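Local coordinates for protein N-Acetyltransferase, PseH (Campylobacter jejuni subsp. jejuni PT14, PDB 4XPL) that transfers an acetyl group from acetyl coenzyme A to the 4-amino group of a UDP-linked amino sugar on the pathway to pseudaminic acid, a sugar used to modify flagellin, at residues A[87-92]-A[131-136]; A[104-109]-A[117-122]; A[8-13]-A[73-78]. The protein carries 8 engineered substitutions. One frame throughout, in Å; residues are numbered along the deposited sequence.

Overall arrangement
All three contacts hang on the mixed sheet of a GNAT acetyltransferase. Strand 84-91 of contact 1 lies between strand 70-78 of contact 3, antiparallel to it, and strand 118-124 of contact 2, parallel to it. Contact 1 holds acetyl coenzyme A and sits about 10 Å, centre to centre, from contact 2 and about 14 Å from contact 3. Backbone bonds stitch them together: F87 N to K120 O at 3.0 Å toward contact 2, and Y90 O to V74 N at 2.9 Å toward contact 3. Contacts 2 and 3, with centres about 12 Å apart, meet where I106 of helix 99-114 packs on I75. The side chains of I106 and V74 lie about 8 and 7 Å from the cofactor.

Contact 1: A[87-92]-A[131-136]; sequences FGLYAK and LKLYQQ. With ACO (acetyl coenzyme *a), chain B.
This is a buried, mostly apolar contact in the cofactor cleft of the GNAT fold, where strand 84-91 and helix 128-136 meet beside the pantetheine arm of acetyl coenzyme A. The axes of the two segments stay 11.9 Å apart, so side chains and ligand bridge the distance. Y134 does most of this. F87 turns its edge to one face of the Y134 ring in a T-shaped pair, centroids 5.2 Å apart and planes at 68°. L89 CD2 comes to the rim of the same ring, in its plane, close to OH. The other methyl of L89, CD1, meets L133 CD2 and also lies against CDP of the pantetheine arm. The cofactor is gripped from both segments. The strand backbone pairs with the arm as a neighbouring strand would: ACO N4P donates to L89 O at 2.8 Å, and A91 N donates to ACO O9P at 2.8 Å and 170°. From the helix, Q136, extended beyond CG, sends NE2 to the 3'-phosphate oxygen O7A at 2.7 Å. K96, G97 and N127 add further bonds to the cofactor. A water joins the two segments, donating to F87 O at 3.0 Å and hydrogen-bonded to Y134 OH at 2.6 Å.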
loop_
_atom_site.group_PDB
_atom_site.type_symbol
_atom_site.label_atom_id
_atom_site.label_comp_id
_atom_site.label_asym_id
_atom_site.label_seq_id
_atom_site.Cartn_x
_atom_site.Cartn_y
_atom_site.Cartn_z
ATOM N N PHE A 87 2.360 0.303 6.374
ATOM C CA PHE A 87 1.727 0.485 5.095
ATOM C C PHE A 87 2.735 0.726 4.000
ATOM O O PHE A 87 3.896 1.105 4.241
ATOM C CB PHE A 87 0.725 1.656 5.124
ATOM C CG PHE A 87 1.370 3.001 5.144
ATOM C CD1 PHE A 87 1.676 3.613 6.338
ATOM C CD2 PHE A 87 1.695 3.642 3.964
ATOM C CE1 PHE A 87 2.276 4.831 6.374
ATOM C CE2 PHE A 87 2.312 4.874 3.984
ATOM C CZ PHE A 87 2.599 5.476 5.181
ATOM N N GLY A 88 2.238 0.542 2.786
ATOM C CA GLY A 88 2.977 0.796 1.568
ATOM C C GLY A 88 2.020 1.283 0.490
ATOM O O GLY A 88 0.789 1.160 0.613
ATOM N N LEU A 89 2.589 1.891 -0.546
ATOM C CA LEU A 89 1.789 2.415 -1.674
ATOM C C LEU A 89 2.639 2.398 -2.928
ATOM O O LEU A 89 3.888 2.411 -2.856
ATOM C CB LEU A 89 1.289 3.822 -1.377
ATOM C CG LEU A 89 2.238 5.014 -1.419
ATOM C CD1 LEU A 89 1.534 6.371 -1.509
ATOM C CD2 LEU A 89 3.148 4.960 -0.217
ATOM N N TYR A 90 1.967 2.304 -4.060
ATOM C CA TYR A 90 2.625 2.242 -5.335
ATOM C C TYR A 90 1.709 2.868 -6.386
ATOM O O TYR A 90 0.598 2.368 -6.614
ATOM C CB TYR A 90 2.980 0.776 -5.653
ATOM C CG TYR A 90 4.037 0.619 -6.706
ATOM C CD1 TYR A 90 3.720 0.714 -8.046
ATOM C CD2 TYR A 90 5.366 0.359 -6.367
ATOM C CE1 TYR A 90 4.681 0.577 -9.032
ATOM C CE2 TYR A 90 6.343 0.215 -7.362
ATOM C CZ TYR A 90 5.979 0.333 -8.695
ATOM O OH TYR A 90 6.907 0.194 -9.704
ATOM N N ALA A 91 2.151 3.956 -7.020
ATOM C CA ALA A 91 1.342 4.577 -8.080
ATOM C C ALA A 91 1.440 3.735 -9.357
ATOM O O ALA A 91 2.480 3.135 -9.644
ATOM C CB ALA A 91 1.779 6.034 -8.359
ATOM N N LYS A 92 0.352 3.663 -10.105
ATOM C CA LYS A 92 0.396 3.106 -11.445
ATOM C C LYS A 92 1.519 3.881 -12.148
ATOM O O LYS A 92 1.587 5.107 -12.018
ATOM C CB LYS A 92 -0.969 3.249 -12.142
ATOM C CG LYS A 92 -1.093 2.601 -13.530
ATOM C CD LYS A 92 -2.551 2.578 -13.995
ATOM C CE LYS A 92 -2.755 1.713 -15.233
ATOM N NZ LYS A 92 -1.978 2.216 -16.397
ATOM N N LEU A 131 9.204 10.275 1.149
ATOM C CA LEU A 131 9.401 11.051 2.380
ATOM C C LEU A 131 8.625 12.360 2.390
ATOM O O LEU A 131 7.948 12.657 3.351
ATOM C CB LEU A 131 10.865 11.340 2.613
ATOM C CG LEU A 131 11.624 10.108 3.068
ATOM C CD1 LEU A 131 13.172 10.348 2.869
ATOM C CD2 LEU A 131 11.241 9.806 4.517
ATOM N N LYS A 132 8.738 13.128 1.323
ATOM C CA LYS A 132 8.020 14.391 1.203
ATOM C C LYS A 132 6.499 14.175 1.363
ATOM O O LYS A 132 5.801 14.933 2.047
ATOM C CB LYS A 132 8.318 14.986 -0.165
ATOM C CG LYS A 132 7.690 16.375 -0.443
ATOM C CD LYS A 132 8.072 17.341 0.669
ATOM C CE LYS A 132 8.020 18.784 0.258
ATOM N NZ LYS A 132 8.945 19.543 1.178
ATOM N N LEU A 133 6.003 13.114 0.743
ATOM C CA LEU A 133 4.580 12.814 0.768
ATOM C C LEU A 133 4.141 12.504 2.188
ATOM O O LEU A 133 3.107 12.980 2.636
ATOM C CB LEU A 133 4.312 11.615 -0.136
ATOM C CG LEU A 133 2.894 11.387 -0.553
ATOM C CD1 LEU A 133 2.345 12.641 -1.247
ATOM C CD2 LEU A 133 2.860 10.140 -1.446
ATOM N N TYR A 134 4.945 11.710 2.896
ATOM C CA TYR A 134 4.658 11.344 4.289
ATOM C C TYR A 134 4.709 12.572 5.199
ATOM O O TYR A 134 3.834 12.762 6.051
ATOM C CB TYR A 134 5.647 10.268 4.784
ATOM C CG TYR A 134 5.551 8.934 4.045
ATOM C CD1 TYR A 134 4.549 8.693 3.099
ATOM C CD2 TYR A 134 6.472 7.914 4.283
ATOM C CE1 TYR A 134 4.479 7.499 2.413
ATOM C CE2 TYR A 134 6.376 6.673 3.593
ATOM C CZ TYR A 134 5.381 6.486 2.678
ATOM O OH TYR A 134 5.284 5.291 1.981
ATOM N N GLN A 135 5.721 13.412 5.012
ATOM C CA GLN A 135 5.861 14.640 5.795
ATOM C C GLN A 135 4.667 15.550 5.541
ATOM O O GLN A 135 4.157 16.188 6.466
ATOM C CB GLN A 135 7.163 15.379 5.432
ATOM C CG GLN A 135 7.279 16.789 5.991
ATOM C CD GLN A 135 7.266 17.853 4.913
ATOM O OE1 GLN A 135 8.317 18.141 4.306
ATOM N NE2 GLN A 135 6.098 18.468 4.680
ATOM N N GLN A 136 4.224 15.623 4.289
ATOM C CA GLN A 136 3.067 16.464 3.956
ATOM C C GLN A 136 1.780 15.976 4.626
ATOM O O GLN A 136 0.852 16.744 4.811
ATOM C CB GLN A 136 2.863 16.545 2.441
ATOM C CG GLN A 136 3.897 17.421 1.750
ATOM C CD GLN A 136 3.792 17.415 0.242
ATOM O OE1 GLN A 136 4.304 18.322 -0.415
ATOM N NE2 GLN A 136 3.148 16.405 -0.318
HETATM N N1A ACO B . 12.611 16.207 -2.766
HETATM C C2A ACO B . 11.450 16.605 -2.204
HETATM N N3A ACO B . 10.256 16.444 -2.814
HETATM C C4A ACO B . 10.146 15.863 -4.042
HETATM C C5A ACO B . 11.366 15.396 -4.714
HETATM C C6A ACO B . 12.650 15.611 -3.986
HETATM N N6A ACO B . 13.840 15.227 -4.517
HETATM N N7A ACO B . 10.969 14.875 -5.897
HETATM C C8A ACO B . 9.613 14.994 -5.977
HETATM N N9A ACO B . 9.123 15.582 -4.863
HETATM C C1B ACO B . 7.698 15.895 -4.525
HETATM C C2B ACO B . 6.851 16.336 -5.713
HETATM O O2B ACO B . 7.095 17.702 -6.063
HETATM C C3B ACO B . 5.461 16.109 -5.160
HETATM O O3B ACO B . 5.098 17.258 -4.393
HETATM P P3B ACO B . 3.587 17.607 -3.938
HETATM O O7A ACO B . 3.140 16.447 -3.053
HETATM O O8A ACO B . 3.777 18.886 -3.155
HETATM O O9A ACO B . 2.801 17.772 -5.224
HETATM C C4B ACO B . 5.601 14.865 -4.282
HETATM O O4B ACO B . 6.998 14.767 -3.962
HETATM C C5B ACO B . 5.098 13.600 -4.987
HETATM O O5B ACO B . 5.662 13.486 -6.304
HETATM P P1A ACO B . 4.844 12.957 -7.599
HETATM O O1A ACO B . 5.756 12.908 -8.795
HETATM O O2A ACO B . 3.511 13.670 -7.684
HETATM O O3A ACO B . 4.667 11.383 -7.316
HETATM P P2A ACO B . 3.282 10.695 -6.933
HETATM O O4A ACO B . 2.568 11.536 -5.908
HETATM O O5A ACO B . 2.574 10.396 -8.238
HETATM O O6A ACO B . 3.761 9.259 -6.369
HETATM C CBP ACO B . 4.719 7.618 -4.984
HETATM C CCP ACO B . 4.545 9.102 -5.190
HETATM C CDP ACO B . 3.308 6.983 -4.814
HETATM C CEP ACO B . 5.576 7.385 -3.732
HETATM C CAP ACO B . 5.430 7.076 -6.235
HETATM O OAP ACO B . 6.694 7.755 -6.436
HETATM C C9P ACO B . 5.679 5.603 -6.169
HETATM O O9P ACO B . 4.772 4.793 -6.370
HETATM N N8P ACO B . 6.941 5.237 -5.923
HETATM C C7P ACO B . 7.351 3.837 -5.927
HETATM C C6P ACO B . 6.756 3.074 -4.735
HETATM C C5P ACO B . 7.201 3.669 -3.413
HETATM O O5P ACO B . 8.344 4.117 -3.267
HETATM N N4P ACO B . 6.328 3.633 -2.407
HETATM C C3P ACO B . 6.762 3.956 -1.037
HETATM C C2P ACO B . 7.402 2.718 -0.367
HETATM S S1P ACO B . 6.110 1.515 -0.137
HETATM C C ACO B . 6.293 0.379 -1.341
HETATM O O ACO B . 7.177 0.510 -2.197
HETATM C CH3 ACO B . 5.320 -0.774 -1.358
HETATM O O HOH W 1 5.872 2.932 3.008
#

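Contact 2: A[104-109]-A[117-122]; sequences NEIIKY and NTLKAY
L119 pushes its CD1 methyl between two neighbouring isoleucines of helix 99-114, touching I106 CG2 and I107 CG1, each at 3.8 Å. Of residues 117-122 it alone touches the helix segment 104-109, and it crosses both isoleucines at about a right angle. The contact belongs to the beta-alpha-beta crossover of the GNAT domain, in which strand 84-91, helix 99-114 and strand 118-124 follow one another and the two parallel strands lie side by side. L119 CD2 stays 4.2 Å from I106 CG2. The leucine's chi1 of -112° is off the staggered positions, a turn that brings CD1 against both partners. On I106 the branch in use is CG2, set anti to the backbone N. I107 offers its CG1 methylene instead of a methyl. Around this patch L119 also packs on C85, F87 and F139, while I106 continues onto I75 and F77. Every touching atom is an aliphatic carbon, and the 107 Å² buried between the segments has no directional bond in it, so the contact depends on close fit and, probably, on keeping these carbons from water.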
loop_
_atom_site.group_PDB
_atom_site.type_symbol
_atom_site.label_atom_id
_atom_site.label_comp_id
_atom_site.label_asym_id
_atom_site.label_seq_id
_atom_site.Cartn_x
_atom_site.Cartn_y
_atom_site.Cartn_z
ATOM N N ASN A 104 -4.452 9.579 1.243
ATOM C CA ASN A 104 -5.773 9.793 1.836
ATOM C C ASN A 104 -6.471 8.472 2.116
ATOM O O ASN A 104 -7.068 8.307 3.175
ATOM C CB ASN A 104 -6.712 10.628 0.927
ATOM C CG ASN A 104 -6.309 12.098 0.834
ATOM O OD1 ASN A 104 -5.621 12.655 1.725
ATOM N ND2 ASN A 104 -6.722 12.739 -0.274
ATOM N N GLU A 105 -6.468 7.570 1.136
ATOM C CA GLU A 105 -7.091 6.268 1.304
ATOM C C GLU A 105 -6.446 5.411 2.384
ATOM O O GLU A 105 -7.147 4.722 3.135
ATOM C CB GLU A 105 -7.102 5.493 -0.012
ATOM C CG GLU A 105 -7.936 6.125 -1.091
ATOM C CD GLU A 105 -9.396 6.345 -0.680
ATOM O OE1 GLU A 105 -10.025 5.382 -0.202
ATOM O OE2 GLU A 105 -9.884 7.473 -0.832
ATOM N N ILE A 106 -5.122 5.430 2.445
ATOM C CA ILE A 106 -4.388 4.684 3.456
ATOM C C ILE A 106 -4.791 5.141 4.854
ATOM O O ILE A 106 -5.082 4.318 5.720
ATOM C CB ILE A 106 -2.843 4.827 3.288
ATOM C CG1 ILE A 106 -2.348 3.945 2.122
ATOM C CG2 ILE A 106 -2.085 4.447 4.608
ATOM C CD1 ILE A 106 -1.135 4.447 1.431
ATOM N N ILE A 107 -4.772 6.447 5.082
ATOM C CA ILE A 107 -5.054 6.999 6.405
ATOM C C ILE A 107 -6.511 6.774 6.797
ATOM O O ILE A 107 -6.804 6.311 7.933
ATOM C CB ILE A 107 -4.624 8.511 6.488
ATOM C CG1 ILE A 107 -3.111 8.629 6.251
ATOM C CG2 ILE A 107 -5.039 9.111 7.796
ATOM C CD1 ILE A 107 -2.596 10.030 6.051
ATOM N N LYS A 108 -7.430 7.060 5.873
ATOM C CA LYS A 108 -8.833 6.796 6.115
ATOM C C LYS A 108 -9.085 5.330 6.470
ATOM O O LYS A 108 -9.719 5.020 7.482
ATOM C CB LYS A 108 -9.684 7.224 4.899
ATOM C CG LYS A 108 -11.177 7.081 5.124
ATOM C CD LYS A 108 -11.976 7.685 3.936
ATOM C CE LYS A 108 -13.487 7.541 4.157
ATOM N NZ LYS A 108 -14.293 8.342 3.167
ATOM N N TYR A 109 -8.582 4.420 5.645
ATOM C CA TYR A 109 -8.815 2.995 5.877
ATOM C C TYR A 109 -8.205 2.534 7.196
ATOM O O TYR A 109 -8.824 1.823 7.974
ATOM C CB TYR A 109 -8.254 2.135 4.723
ATOM C CG TYR A 109 -8.749 0.715 4.813
ATOM C CD1 TYR A 109 -9.948 0.352 4.245
ATOM C CD2 TYR A 109 -7.994 -0.274 5.444
ATOM C CE1 TYR A 109 -10.431 -0.954 4.337
ATOM C CE2 TYR A 109 -8.475 -1.582 5.550
ATOM C CZ TYR A 109 -9.676 -1.916 4.981
ATOM O OH TYR A 109 -10.151 -3.217 5.049
ATOM N N ASN A 117 -4.565 3.064 16.083
ATOM C CA ASN A 117 -4.166 4.401 16.508
ATOM C C ASN A 117 -2.876 4.887 15.857
ATOM O O ASN A 117 -2.669 6.112 15.767
ATOM C CB ASN A 117 -3.999 4.489 18.015
ATOM C CG ASN A 117 -3.867 5.940 18.485
ATOM O OD1 ASN A 117 -4.585 6.834 17.984
ATOM N ND2 ASN A 117 -2.916 6.196 19.385
ATOM N N THR A 118 -1.998 3.958 15.471
ATOM C CA THR A 118 -0.699 4.310 14.897
ATOM C C THR A 118 -0.472 3.671 13.508
ATOM O O THR A 118 -0.560 2.455 13.352
ATOM C CB THR A 118 0.437 3.905 15.867
ATOM O OG1 THR A 118 0.160 4.462 17.161
ATOM C CG2 THR A 118 1.809 4.401 15.379
ATOM N N LEU A 119 -0.152 4.522 12.535
ATOM C CA LEU A 119 0.265 4.145 11.188
ATOM C C LEU A 119 1.753 4.319 11.066
ATOM O O LEU A 119 2.282 5.399 11.349
ATOM C CB LEU A 119 -0.405 5.039 10.130
ATOM C CG LEU A 119 -1.424 4.499 9.165
ATOM C CD1 LEU A 119 -1.736 5.626 8.155
ATOM C CD2 LEU A 119 -1.028 3.191 8.427
ATOM N N LYS A 120 2.439 3.275 10.621
ATOM C CA LYS A 120 3.889 3.290 10.517
ATOM C C LYS A 120 4.361 2.894 9.117
ATOM O O LYS A 120 3.695 2.146 8.384
ATOM C CB LYS A 120 4.509 2.329 11.549
ATOM C CG LYS A 120 4.017 2.543 12.989
ATOM C CD LYS A 120 4.591 1.484 13.942
ATOM C CE LYS A 120 3.946 0.127 13.697
ATOM N NZ LYS A 120 4.741 -0.991 14.233
ATOM N N ALA A 121 5.519 3.393 8.745
ATOM C CA ALA A 121 6.166 2.954 7.516
ATOM C C ALA A 121 7.657 3.081 7.672
ATOM O O ALA A 121 8.145 3.755 8.571
ATOM C CB ALA A 121 5.694 3.778 6.307
ATOM N N TYR A 122 8.383 2.439 6.765
ATOM C CA TYR A 122 9.810 2.680 6.614
ATOM C C TYR A 122 10.129 2.760 5.125
ATOM O O TYR A 122 9.469 2.117 4.302
ATOM C CB TYR A 122 10.647 1.612 7.304
ATOM C CG TYR A 122 10.403 0.214 6.820
ATOM C CD1 TYR A 122 9.282 -0.495 7.247
ATOM C CD2 TYR A 122 11.290 -0.415 5.942
ATOM C CE1 TYR A 122 9.034 -1.782 6.811
ATOM C CE2 TYR A 122 11.050 -1.715 5.486
ATOM C CZ TYR A 122 9.914 -2.391 5.932
ATOM O OH TYR A 122 9.651 -3.679 5.512
#

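Contact 3: A[8-13]-A[73-78]; sequences IKLKNF and GVIDFV
F13 and V74 form the close-packed part of a contact between strands 8-12 and 70-78 of the GNAT sheet, and L10 with I75 the looser one. The strands are not neighbours: strand 61-67 runs between them, antiparallel to both, and takes their backbone bonds through residues such as L64 and V65. Side chains must therefore reach over it, from backbones whose nearest CA atoms, those of L10 and I75, are 9.0 Å apart. At the buried end F13, just past strand 8-12, presents the CE1 and CZ side of its ring to both methyls of V74. V74 CG1 comes closest, 3.7 Å from F13 CZ, while V74 CG2 lies at the ring edge, in its plane. F50, L51 and L54 of helix 41-56 cover F13 as well, and W27 touches V74. The L10 pair lies over the other side of the sheet, next to helix 99-114. L10 is partly exposed, although Y109 lies against it. I75 reaches out to it because CG1 sits between the backbone N and the carbonyl carbon (chi1 62°) and the chain then runs on extended. The two side chains cross at about a right angle and meet through a single pair of methyls, L10 CD2 and I75 CD1, at 4.1 Å.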
loop_
_atom_site.group_PDB
_atom_site.type_symbol
_atom_site.label_atom_id
_atom_site.label_comp_id
_atom_site.label_asym_id
_atom_site.label_seq_id
_atom_site.Cartn_x
_atom_site.Cartn_y
_atom_site.Cartn_z
ATOM N N ILE A 8 -13.544 7.274 -5.363
ATOM C CA ILE A 8 -12.369 6.403 -5.129
ATOM C C ILE A 8 -12.856 5.123 -4.438
ATOM O O ILE A 8 -13.583 5.177 -3.452
ATOM C CB ILE A 8 -11.239 7.051 -4.266
ATOM C CG1 ILE A 8 -10.775 8.409 -4.833
ATOM C CG2 ILE A 8 -10.048 6.079 -4.125
ATOM C CD1 ILE A 8 -10.308 8.388 -6.244
ATOM N N LYS A 9 -12.484 3.984 -4.978
ATOM C CA LYS A 9 -12.938 2.699 -4.475
ATOM C C LYS A 9 -11.737 1.745 -4.319
ATOM O O LYS A 9 -10.769 1.844 -5.063
ATOM C CB LYS A 9 -13.962 2.080 -5.427
ATOM C CG LYS A 9 -15.382 2.674 -5.366
ATOM C CD LYS A 9 -16.234 1.938 -6.413
ATOM C CE LYS A 9 -17.738 2.130 -6.230
ATOM N NZ LYS A 9 -18.077 3.337 -5.477
ATOM N N LEU A 10 -11.829 0.857 -3.329
ATOM C CA LEU A 10 -10.794 -0.133 -3.040
ATOM C C LEU A 10 -11.204 -1.550 -3.447
ATOM O O LEU A 10 -12.226 -2.057 -3.009
ATOM C CB LEU A 10 -10.474 -0.134 -1.546
ATOM C CG LEU A 10 -10.124 1.224 -0.956
ATOM C CD1 LEU A 10 -9.829 1.004 0.537
ATOM C CD2 LEU A 10 -8.923 1.817 -1.669
ATOM N N LYS A 11 -10.411 -2.185 -4.278
ATOM C CA LYS A 11 -10.650 -3.589 -4.586
ATOM C C LYS A 11 -9.598 -4.443 -3.881
ATOM O O LYS A 11 -8.422 -4.359 -4.182
ATOM C CB LYS A 11 -10.654 -3.841 -6.087
ATOM C CG LYS A 11 -10.983 -5.276 -6.497
ATOM C CD LYS A 11 -11.301 -5.347 -8.015
ATOM C CE LYS A 11 -11.708 -6.724 -8.424
ATOM N NZ LYS A 11 -12.036 -6.752 -9.869
ATOM N N ASN A 12 -10.058 -5.277 -2.951
ATOM C CA ASN A 12 -9.181 -6.206 -2.264
ATOM C C ASN A 12 -8.490 -7.162 -3.250
ATOM O O ASN A 12 -9.129 -7.758 -4.143
ATOM C CB ASN A 12 -9.953 -7.010 -1.217
ATOM C CG ASN A 12 -9.042 -7.580 -0.124
ATOM O OD1 ASN A 12 -8.022 -8.209 -0.423
ATOM N ND2 ASN A 12 -9.426 -7.367 1.153
ATOM N N PHE A 13 -7.175 -7.308 -3.088
ATOM C CA PHE A 13 -6.413 -8.309 -3.833
ATOM C C PHE A 13 -7.030 -9.714 -3.795
ATOM O O PHE A 13 -6.805 -10.476 -4.716
ATOM C CB PHE A 13 -4.947 -8.397 -3.339
ATOM C CG PHE A 13 -4.001 -7.419 -4.011
ATOM C CD1 PHE A 13 -4.404 -6.132 -4.348
ATOM C CD2 PHE A 13 -2.680 -7.785 -4.270
ATOM C CE1 PHE A 13 -3.524 -5.225 -4.930
ATOM C CE2 PHE A 13 -1.801 -6.886 -4.876
ATOM C CZ PHE A 13 -2.239 -5.599 -5.204
ATOM N N GLY A 73 -3.434 2.967 -8.533
ATOM C CA GLY A 73 -2.304 2.453 -7.763
ATOM C C GLY A 73 -2.727 1.319 -6.869
ATOM O O GLY A 73 -3.867 0.808 -6.965
ATOM N N VAL A 74 -1.788 0.921 -6.026
ATOM C CA VAL A 74 -2.004 -0.121 -5.025
ATOM C C VAL A 74 -1.631 0.439 -3.666
ATOM O O VAL A 74 -0.640 1.206 -3.520
ATOM C CB VAL A 74 -1.136 -1.362 -5.358
ATOM C CG1 VAL A 74 -0.931 -2.328 -4.128
ATOM C CG2 VAL A 74 -1.697 -2.104 -6.585
ATOM N N ILE A 75 -2.387 0.042 -2.658
ATOM C CA ILE A 75 -2.000 0.308 -1.280
ATOM C C ILE A 75 -1.993 -0.967 -0.469
ATOM O O ILE A 75 -2.636 -1.925 -0.836
ATOM C CB ILE A 75 -2.917 1.387 -0.622
ATOM C CG1 ILE A 75 -4.372 0.931 -0.552
ATOM C CG2 ILE A 75 -2.782 2.726 -1.358
ATOM C CD1 ILE A 75 -5.288 1.879 0.283
ATOM N N ASP A 76 -1.230 -0.976 0.625
ATOM C CA ASP A 76 -1.155 -2.135 1.443
ATOM C C ASP A 76 -0.935 -1.795 2.892
ATOM O O ASP A 76 -0.347 -0.730 3.256
ATOM C CB ASP A 76 -0.098 -3.149 0.954
ATOM C CG ASP A 76 1.309 -2.692 1.175
ATOM O OD1 ASP A 76 1.858 -2.967 2.261
ATOM O OD2 ASP A 76 1.854 -2.066 0.249
ATOM N N PHE A 77 -1.415 -2.737 3.705
ATOM C CA PHE A 77 -1.300 -2.684 5.149
ATOM C C PHE A 77 -0.773 -4.038 5.607
ATOM O O PHE A 77 -1.328 -5.055 5.236
ATOM C CB PHE A 77 -2.675 -2.418 5.756
ATOM C CG PHE A 77 -3.386 -1.240 5.170
ATOM C CD1 PHE A 77 -4.208 -1.385 4.053
ATOM C CD2 PHE A 77 -3.291 0.003 5.761
ATOM C CE1 PHE A 77 -4.859 -0.296 3.522
ATOM C CE2 PHE A 77 -3.973 1.074 5.271
ATOM C CZ PHE A 77 -4.749 0.953 4.148
ATOM N N VAL A 78 0.350 -4.043 6.327
ATOM C CA VAL A 78 0.952 -5.256 6.798
ATOM C C VAL A 78 1.278 -5.097 8.281
ATOM O O VAL A 78 1.280 -3.963 8.830
ATOM C CB VAL A 78 2.188 -5.650 5.929
ATOM C CG1 VAL A 78 1.772 -5.736 4.449
ATOM C CG2 VAL A 78 3.389 -4.669 6.100
#